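Side-chain contacts in Mannose/sialic acid-binding lectin (PDB 3A0C), which probably binds carbohydrate, mannose in particular, as a plant lectin of the bulb-type, beta-prism II family: residues S37-W42 with Q91-V96; T56-N59 with L63-Y66; W74-N79 with V95-P100. All coordinates share one frame; numbering follows the deposited sequence.

In the fold
After strands 3-5 and 9-10, which join the other two sheets, the chain builds the sheet ending in strand 39-43, then strands 54-57, 63-66 and 72-75, and last strands 86-89 and 95-104. Interaction 1 closes the longest loop, from 37-42 to 91-96, and joins the sheet of strand 39-43 to that of strand 95-104. Nested inside that loop, interaction 2 is the local 54-57/63-66 hairpin, about 20 Å from interaction 1 between centres. Interaction 3 follows it in series and ties the end of strand 72-75 to strand 95-104, where interaction 1 also ends. Leu63 CB of interaction 2 lies 3.6 Å from Ile97 CD1 of interaction 3.

Interaction 1. Residues S37-W42 with Q91-V96; sequences SGKPVW and QDRNVV
A surface contact between an aliphatic side chain and a guanidinium group joins two sheets of the beta-prism II fold: Val41, on strand 39-43, packs against Arg93, in the turn leading into strand 95-104. No hydrogen bond links the two segments; the valine packs by van der Waals contact over one face of the guanidinium. Val41 and Arg93 reach toward each other from opposite directions, and Val41 CB stands 3.8 Å above the centre of the guanidinium plane. The valine spreads both methyls along that face. CG1 leans to one end, 3.3 Å from Arg93 NH1, while CG2 lies at the other, 3.9 Å from Arg93 NE. The arginine chain is extended through chi2 and then bends at chi3 (61°), which lays the guanidinium across the valine instead of pointing it past.

Asp36 OD2 forms a salt bridge with Arg93 NH1 and is the strongest polar partner of the arginine, so the strand preceding Val41 supplies the charge and Val41 the packing surface. Asp36 probably balances the arginine charge. Lys39 ends nearby, its NZ 5.6 Å from Arg93 NH1. Val41 itself belongs to a classic beta bulge, since it and Trp42 both face Leu34 on strand 32-36.

Behind the arginine, Asp92 shapes the turn. Its OD1 accepts from Asn94 N at 2.8 Å, an Asx turn, with the N-H reaching it from above the carboxylate plane. The same turn meets the second subunit, where Arg93 O is bonded to Ser107 OG and Asn94 OD1 to Gly106 N of that chain. Back at the guanidinium, Lys39 CE approaches obliquely, 4.5 Å from Arg93 NH1.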
loop_
_atom_site.group_PDB
_atom_site.type_symbol
_atom_site.label_atom_id
_atom_site.label_comp_id
_atom_site.label_asym_id
_atom_site.label_seq_id
_atom_site.Cartn_x
_atom_site.Cartn_y
_atom_site.Cartn_z
ATOM N N SER A 37 2.909 -11.930 -15.550
ATOM C CA SER A 37 3.572 -12.084 -16.847
ATOM C C SER A 37 2.617 -12.510 -17.965
ATOM O O SER A 37 3.006 -13.264 -18.861
ATOM C CB SER A 37 4.710 -13.101 -16.755
ATOM O OG SER A 37 5.793 -12.592 -16.004
ATOM N N GLY A 38 1.374 -12.043 -17.910
ATOM C CA GLY A 38 0.424 -12.411 -18.940
ATOM C C GLY A 38 -0.439 -13.585 -18.556
ATOM O O GLY A 38 -1.363 -13.930 -19.269
ATOM N N LYS A 39 -0.143 -14.195 -17.419
ATOM C CA LYS A 39 -0.902 -15.346 -16.941
ATOM C C LYS A 39 -1.856 -14.941 -15.825
ATOM O O LYS A 39 -1.433 -14.374 -14.815
ATOM C CB LYS A 39 0.064 -16.430 -16.417
ATOM C CG LYS A 39 -0.477 -17.262 -15.233
ATOM C CD LYS A 39 0.645 -17.997 -14.490
ATOM C CE LYS A 39 0.187 -18.538 -13.129
ATOM N NZ LYS A 39 -0.899 -19.566 -13.224
ATOM N N PRO A 40 -3.160 -15.210 -15.995
ATOM C CA PRO A 40 -4.106 -14.849 -14.937
ATOM C C PRO A 40 -3.957 -15.816 -13.754
ATOM O O PRO A 40 -4.224 -17.014 -13.887
ATOM C CB PRO A 40 -5.461 -14.960 -15.633
ATOM C CG PRO A 40 -5.228 -15.993 -16.682
ATOM C CD PRO A 40 -3.869 -15.639 -17.214
ATOM N N VAL A 41 -3.508 -15.294 -12.609
ATOM C CA VAL A 41 -3.312 -16.102 -11.400
ATOM C C VAL A 41 -4.461 -15.914 -10.419
ATOM O O VAL A 41 -4.596 -16.680 -9.466
ATOM C CB VAL A 41 -2.000 -15.733 -10.667
ATOM C CG1 VAL A 41 -0.837 -15.799 -11.628
ATOM C CG2 VAL A 41 -2.118 -14.339 -10.046
ATOM N N TRP A 42 -5.280 -14.889 -10.641
ATOM C CA TRP A 42 -6.422 -14.621 -9.767
ATOM C C TRP A 42 -7.463 -13.741 -10.464
ATOM O O TRP A 42 -7.114 -12.923 -11.317
ATOM C CB TRP A 42 -5.968 -13.933 -8.469
ATOM C CG TRP A 42 -7.090 -13.786 -7.480
ATOM C CD1 TRP A 42 -7.440 -14.667 -6.491
ATOM C CD2 TRP A 42 -8.054 -12.723 -7.431
ATOM N NE1 TRP A 42 -8.566 -14.217 -5.832
ATOM C CE2 TRP A 42 -8.963 -13.029 -6.390
ATOM C CE3 TRP A 42 -8.237 -11.543 -8.167
ATOM C CZ2 TRP A 42 -10.041 -12.196 -6.067
ATOM C CZ3 TRP A 42 -9.310 -10.713 -7.847
ATOM C CH2 TRP A 42 -10.200 -11.047 -6.803
ATOM N N GLN A 91 4.744 -7.145 -3.948
ATOM C CA GLN A 91 5.795 -7.799 -4.703
ATOM C C GLN A 91 5.783 -9.323 -4.484
ATOM O O GLN A 91 6.379 -10.064 -5.268
ATOM C CB GLN A 91 7.157 -7.224 -4.323
ATOM C CG GLN A 91 7.515 -5.948 -5.068
ATOM C CD GLN A 91 8.878 -5.371 -4.665
ATOM O OE1 GLN A 91 9.919 -6.018 -4.814
ATOM N NE2 GLN A 91 8.872 -4.145 -4.152
ATOM N N ASP A 92 5.113 -9.792 -3.427
ATOM C CA ASP A 92 5.019 -11.238 -3.164
ATOM C C ASP A 92 3.780 -11.770 -3.897
ATOM O O ASP A 92 3.359 -12.911 -3.733
ATOM C CB ASP A 92 4.964 -11.527 -1.650
ATOM C CG ASP A 92 3.596 -11.299 -1.032
ATOM O OD1 ASP A 92 2.732 -10.645 -1.643
ATOM O OD2 ASP A 92 3.386 -11.779 0.103
ATOM N N ARG A 93 3.217 -10.892 -4.719
ATOM C CA ARG A 93 2.055 -11.169 -5.546
ATOM C C ARG A 93 0.710 -11.289 -4.832
ATOM O O ARG A 93 -0.307 -11.560 -5.476
ATOM C CB ARG A 93 2.295 -12.421 -6.403
ATOM C CG ARG A 93 1.653 -12.313 -7.798
ATOM C CD ARG A 93 1.800 -13.590 -8.612
ATOM N NE ARG A 93 1.147 -14.717 -7.956
ATOM C CZ ARG A 93 1.126 -15.958 -8.433
ATOM N NH1 ARG A 93 1.715 -16.260 -9.579
ATOM N NH2 ARG A 93 0.524 -16.906 -7.747
ATOM N N ASN A 94 0.682 -11.090 -3.522
ATOM C CA ASN A 94 -0.580 -11.172 -2.791
ATOM C C ASN A 94 -1.208 -9.782 -2.847
ATOM O O ASN A 94 -0.502 -8.792 -2.822
ATOM C CB ASN A 94 -0.332 -11.600 -1.330
ATOM C CG ASN A 94 -1.607 -12.071 -0.602
ATOM O OD1 ASN A 94 -2.678 -12.207 -1.181
ATOM N ND2 ASN A 94 -1.470 -12.330 0.684
ATOM N N VAL A 95 -2.530 -9.721 -2.963
ATOM C CA VAL A 95 -3.267 -8.460 -3.007
ATOM C C VAL A 95 -4.044 -8.351 -1.704
ATOM O O VAL A 95 -4.992 -9.098 -1.465
ATOM C CB VAL A 95 -4.240 -8.429 -4.192
ATOM C CG1 VAL A 95 -5.117 -7.191 -4.113
ATOM C CG2 VAL A 95 -3.442 -8.458 -5.506
ATOM N N VAL A 96 -3.635 -7.394 -0.871
ATOM C CA VAL A 96 -4.194 -7.206 0.459
ATOM C C VAL A 96 -4.844 -5.853 0.753
ATOM O O VAL A 96 -4.406 -4.808 0.266
ATOM C CB VAL A 96 -3.071 -7.431 1.511
ATOM C CG1 VAL A 96 -3.651 -7.543 2.899
ATOM C CG2 VAL A 96 -2.262 -8.661 1.143
#

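Interaction 2. Residues T56-N59 with L63-Y66; sequences TLHN and LVIY
Two backbone hydrogen bonds pair Thr56 with Val64 in an antiparallel beta hairpin: Thr56 N to Val64 O and Val64 N to Thr56 O, both 2.8 Å. The following pair, Leu57 with Leu63, is non-hydrogen-bonded, and there Leu63 CA brings its hydrogen toward Thr56 O.

The polar side-chain link is between His58 NE2 and Tyr66 OH, 2.9 Å apart, a hydrogen bond in which either may be the donor. The rings meet rim to rim with planes at 80°. His58 has CG anti to its carbonyl carbon (chi1 -62°), which swings the imidazole back along the strand to the phenol.

Apolar groups hold both rings. Thr56 CG2 lies 3.7 Å over one face of the imidazole, Val64 CG2 touches its edge, and Val64 CG1 sits 3.6 Å above the rim of the tyrosine ring. On the other side of the sheet Leu57 CB rests 3.8 Å from Leu63 CD1, the two side chains crossing at about a right angle.

These leucines both pack on Ile97 of strand 95-104, while Val64 and Tyr66 touch Val72 on the neighbouring strand 72-75.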
loop_
_atom_site.group_PDB
_atom_site.type_symbol
_atom_site.label_atom_id
_atom_site.label_comp_id
_atom_site.label_asym_id
_atom_site.label_seq_id
_atom_site.Cartn_x
_atom_site.Cartn_y
_atom_site.Cartn_z
ATOM N N THR A 56 -14.226 -0.093 -6.395
ATOM C CA THR A 56 -14.145 0.930 -5.381
ATOM C C THR A 56 -13.817 0.338 -4.020
ATOM O O THR A 56 -14.397 -0.676 -3.626
ATOM C CB THR A 56 -15.485 1.694 -5.266
ATOM O OG1 THR A 56 -15.872 2.190 -6.551
ATOM C CG2 THR A 56 -15.358 2.853 -4.317
ATOM N N LEU A 57 -12.860 0.952 -3.323
ATOM C CA LEU A 57 -12.530 0.540 -1.961
ATOM C C LEU A 57 -13.121 1.639 -1.049
ATOM O O LEU A 57 -12.626 2.756 -1.014
ATOM C CB LEU A 57 -11.010 0.436 -1.746
ATOM C CG LEU A 57 -10.577 0.146 -0.294
ATOM C CD1 LEU A 57 -11.179 -1.160 0.160
ATOM C CD2 LEU A 57 -9.071 0.087 -0.178
ATOM N N HIS A 58 -14.196 1.322 -0.338
ATOM C CA HIS A 58 -14.853 2.283 0.548
ATOM C C HIS A 58 -14.069 2.520 1.829
ATOM O O HIS A 58 -13.197 1.729 2.190
ATOM C CB HIS A 58 -16.256 1.785 0.904
ATOM C CG HIS A 58 -17.154 1.641 -0.280
ATOM N ND1 HIS A 58 -17.611 2.726 -0.996
ATOM C CD2 HIS A 58 -17.639 0.543 -0.905
ATOM C CE1 HIS A 58 -18.340 2.301 -2.013
ATOM N NE2 HIS A 58 -18.373 0.981 -1.982
ATOM N N ASN A 59 -14.399 3.602 2.530
ATOM C CA ASN A 59 -13.706 3.933 3.768
ATOM C C ASN A 59 -13.973 2.971 4.905
ATOM O O ASN A 59 -13.378 3.110 5.973
ATOM C CB ASN A 59 -14.058 5.343 4.241
ATOM C CG ASN A 59 -13.540 6.420 3.321
ATOM O OD1 ASN A 59 -12.420 6.349 2.832
ATOM N ND2 ASN A 59 -14.352 7.438 3.096
ATOM N N LEU A 63 -14.500 -3.715 -0.368
ATOM C CA LEU A 63 -14.048 -3.583 -1.749
ATOM C C LEU A 63 -15.192 -4.078 -2.651
ATOM O O LEU A 63 -15.564 -5.255 -2.604
ATOM C CB LEU A 63 -12.798 -4.427 -1.953
ATOM C CG LEU A 63 -12.114 -4.277 -3.301
ATOM C CD1 LEU A 63 -11.615 -2.851 -3.495
ATOM C CD2 LEU A 63 -10.977 -5.259 -3.344
ATOM N N VAL A 64 -15.737 -3.184 -3.474
ATOM C CA VAL A 64 -16.877 -3.509 -4.326
ATOM C C VAL A 64 -16.705 -3.229 -5.818
ATOM O O VAL A 64 -16.040 -2.265 -6.202
ATOM C CB VAL A 64 -18.112 -2.711 -3.837
ATOM C CG1 VAL A 64 -19.373 -3.168 -4.562
ATOM C CG2 VAL A 64 -18.235 -2.836 -2.324
ATOM N N ILE A 65 -17.301 -4.082 -6.656
ATOM C CA ILE A 65 -17.263 -3.886 -8.105
ATOM C C ILE A 65 -18.677 -3.435 -8.497
ATOM O O ILE A 65 -19.650 -4.113 -8.195
ATOM C CB ILE A 65 -16.913 -5.193 -8.890
ATOM C CG1 ILE A 65 -15.425 -5.531 -8.749
ATOM C CG2 ILE A 65 -17.233 -5.019 -10.383
ATOM C CD1 ILE A 65 -15.021 -6.815 -9.458
ATOM N N TYR A 66 -18.782 -2.279 -9.144
ATOM C CA TYR A 66 -20.068 -1.734 -9.565
ATOM C C TYR A 66 -20.115 -1.662 -11.096
ATOM O O TYR A 66 -19.113 -1.338 -11.730
ATOM C CB TYR A 66 -20.241 -0.313 -9.012
ATOM C CG TYR A 66 -20.389 -0.170 -7.508
ATOM C CD1 TYR A 66 -21.602 -0.428 -6.876
ATOM C CD2 TYR A 66 -19.322 0.267 -6.725
ATOM C CE1 TYR A 66 -21.753 -0.254 -5.496
ATOM C CE2 TYR A 66 -19.459 0.444 -5.341
ATOM C CZ TYR A 66 -20.674 0.179 -4.732
ATOM O OH TYR A 66 -20.797 0.306 -3.361
#

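Interaction 3. Residues W74-N79 with V95-P100; sequences WQTKTN and VVIYGP
Where strand 72-75 runs out into a turn, Thr76 and Thr78 face Ile97 on strand 95-104, and the contact between them is light van der Waals packing. The delta methyl of Ile97 does the touching: its CD1 lies 4.4 Å from Thr76 OG1 and 4.5 Å from Thr78 OG1, so a single methyl meets two hydroxyls. With chi2 at -179° the isoleucine chain is extended, and CD1 is carried out from strand 95-104 toward the turn.

The hydroxyls are bonded to one another. Thr76 OG1 donates to Thr78 OG1 over 2.7 Å, and Thr78 OG1 is in turn bonded to Gly61 O in the turn of the preceding hairpin. Thr76 OG1 also takes a weak hydrogen bond from Leu63 N. Polar groups beside the methyl thus have partners in the turn and in the neighbouring hairpin, and no hydrogen bond crosses to Ile97.

In the beta-prism II fold, sheets pack their apolar side chains inward, and here the sheet of strands 63-66 and 72-75 meets the one formed by strands 86-89 and 95-104. Val95, two residues before Ile97, lies on Leu87 and Leu89. The sheet runs on into the second subunit: Val96, Ile97 and Tyr98 pair antiparallel with a strand of that chain, and Thr76 packs on Trp103 of the second subunit.

Both threonines hold chi1 in the same range (67° at Thr76, 58° at Thr78), which sets their OG1 atoms side by side before Ile97 CD1.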
loop_
_atom_site.group_PDB
_atom_site.type_symbol
_atom_site.label_atom_id
_atom_site.label_comp_id
_atom_site.label_asym_id
_atom_site.label_seq_id
_atom_site.Cartn_x
_atom_site.Cartn_y
_atom_site.Cartn_z
ATOM N N TRP A 74 -19.885 -7.480 -7.406
ATOM C CA TRP A 74 -18.980 -8.278 -6.578
ATOM C C TRP A 74 -18.532 -7.433 -5.379
ATOM O O TRP A 74 -18.460 -6.209 -5.472
ATOM C CB TRP A 74 -17.765 -8.673 -7.431
ATOM C CG TRP A 74 -16.691 -9.483 -6.767
ATOM C CD1 TRP A 74 -16.572 -10.838 -6.776
ATOM C CD2 TRP A 74 -15.551 -8.984 -6.045
ATOM N NE1 TRP A 74 -15.430 -11.220 -6.112
ATOM C CE2 TRP A 74 -14.785 -10.101 -5.653
ATOM C CE3 TRP A 74 -15.105 -7.701 -5.695
ATOM C CZ2 TRP A 74 -13.598 -9.976 -4.924
ATOM C CZ3 TRP A 74 -13.930 -7.578 -4.974
ATOM C CH2 TRP A 74 -13.189 -8.709 -4.596
ATOM N N GLN A 75 -18.232 -8.089 -4.261
ATOM C CA GLN A 75 -17.796 -7.391 -3.057
ATOM C C GLN A 75 -17.132 -8.357 -2.091
ATOM O O GLN A 75 -17.498 -9.525 -2.019
ATOM C CB GLN A 75 -18.988 -6.740 -2.349
ATOM C CG GLN A 75 -19.963 -7.747 -1.779
ATOM C CD GLN A 75 -21.148 -7.097 -1.110
ATOM O OE1 GLN A 75 -20.982 -6.299 -0.190
ATOM N NE2 GLN A 75 -22.358 -7.436 -1.566
ATOM N N THR A 76 -16.158 -7.867 -1.337
ATOM C CA THR A 76 -15.481 -8.731 -0.385
ATOM C C THR A 76 -16.324 -8.742 0.883
ATOM O O THR A 76 -16.154 -9.600 1.760
ATOM C CB THR A 76 -14.073 -8.202 -0.053
ATOM O OG1 THR A 76 -14.185 -6.971 0.670
ATOM C CG2 THR A 76 -13.306 -7.945 -1.316
ATOM N N LYS A 77 -17.234 -7.774 0.955
ATOM C CA LYS A 77 -18.138 -7.601 2.093
ATOM C C LYS A 77 -17.391 -7.508 3.431
ATOM O O LYS A 77 -17.909 -7.866 4.476
ATOM C CB LYS A 77 -19.158 -8.739 2.122
ATOM C CG LYS A 77 -20.256 -8.551 3.147
ATOM C CD LYS A 77 -21.425 -9.489 2.884
ATOM C CE LYS A 77 -22.373 -9.525 4.072
ATOM N NZ LYS A 77 -23.603 -10.307 3.772
ATOM N N THR A 78 -16.167 -7.000 3.378
ATOM C CA THR A 78 -15.322 -6.859 4.558
ATOM C C THR A 78 -15.401 -5.433 5.090
ATOM O O THR A 78 -14.382 -4.788 5.343
ATOM C CB THR A 78 -13.873 -7.161 4.207
ATOM O OG1 THR A 78 -13.460 -6.273 3.166
ATOM C CG2 THR A 78 -13.726 -8.603 3.735
ATOM N N ASN A 79 -16.615 -4.936 5.260
ATOM C CA ASN A 79 -16.780 -3.581 5.749
ATOM C C ASN A 79 -16.909 -3.515 7.264
ATOM O O ASN A 79 -17.726 -4.212 7.859
ATOM C CB ASN A 79 -18.000 -2.940 5.104
ATOM C CG ASN A 79 -19.248 -3.738 5.321
ATOM O OD1 ASN A 79 -19.350 -4.882 4.878
ATOM N ND2 ASN A 79 -20.212 -3.148 6.014
ATOM N N VAL A 95 -2.530 -9.721 -2.963
ATOM C CA VAL A 95 -3.267 -8.460 -3.007
ATOM C C VAL A 95 -4.044 -8.351 -1.704
ATOM O O VAL A 95 -4.992 -9.098 -1.465
ATOM C CB VAL A 95 -4.240 -8.429 -4.192
ATOM C CG1 VAL A 95 -5.117 -7.191 -4.113
ATOM C CG2 VAL A 95 -3.442 -8.458 -5.506
ATOM N N VAL A 96 -3.635 -7.394 -0.871
ATOM C CA VAL A 96 -4.194 -7.206 0.459
ATOM C C VAL A 96 -4.844 -5.853 0.753
ATOM O O VAL A 96 -4.406 -4.808 0.266
ATOM C CB VAL A 96 -3.071 -7.431 1.511
ATOM C CG1 VAL A 96 -3.651 -7.543 2.899
ATOM C CG2 VAL A 96 -2.262 -8.661 1.143
ATOM N N ILE A 97 -5.894 -5.897 1.569
ATOM C CA ILE A 97 -6.601 -4.698 2.016
ATOM C C ILE A 97 -6.178 -4.504 3.478
ATOM O O ILE A 97 -6.286 -5.431 4.296
ATOM C CB ILE A 97 -8.156 -4.873 1.968
ATOM C CG1 ILE A 97 -8.635 -5.013 0.520
ATOM C CG2 ILE A 97 -8.853 -3.688 2.631
ATOM C CD1 ILE A 97 -10.154 -5.160 0.370
ATOM N N TYR A 98 -5.676 -3.316 3.799
ATOM C CA TYR A 98 -5.258 -3.010 5.168
ATOM C C TYR A 98 -6.030 -1.814 5.710
ATOM O O TYR A 98 -6.484 -0.962 4.945
ATOM C CB TYR A 98 -3.754 -2.673 5.240
ATOM C CG TYR A 98 -2.791 -3.785 4.857
ATOM C CD1 TYR A 98 -2.310 -3.902 3.544
ATOM C CD2 TYR A 98 -2.284 -4.653 5.824
ATOM C CE1 TYR A 98 -1.343 -4.839 3.214
ATOM C CE2 TYR A 98 -1.316 -5.595 5.503
ATOM C CZ TYR A 98 -0.847 -5.679 4.202
ATOM O OH TYR A 98 0.150 -6.577 3.903
ATOM N N GLY A 99 -6.157 -1.744 7.029
ATOM C CA GLY A 99 -6.861 -0.640 7.660
ATOM C C GLY A 99 -7.353 -0.991 9.056
ATOM O O GLY A 99 -7.392 -2.171 9.416
ATOM N N PRO A 100 -7.768 0.008 9.857
ATOM C CA PRO A 100 -7.788 1.431 9.486
ATOM C C PRO A 100 -6.391 2.075 9.476
ATOM O O PRO A 100 -5.365 1.396 9.480
ATOM C CB PRO A 100 -8.685 2.066 10.562
ATOM C CG PRO A 100 -9.437 0.910 11.168
ATOM C CD PRO A 100 -8.405 -0.191 11.174
#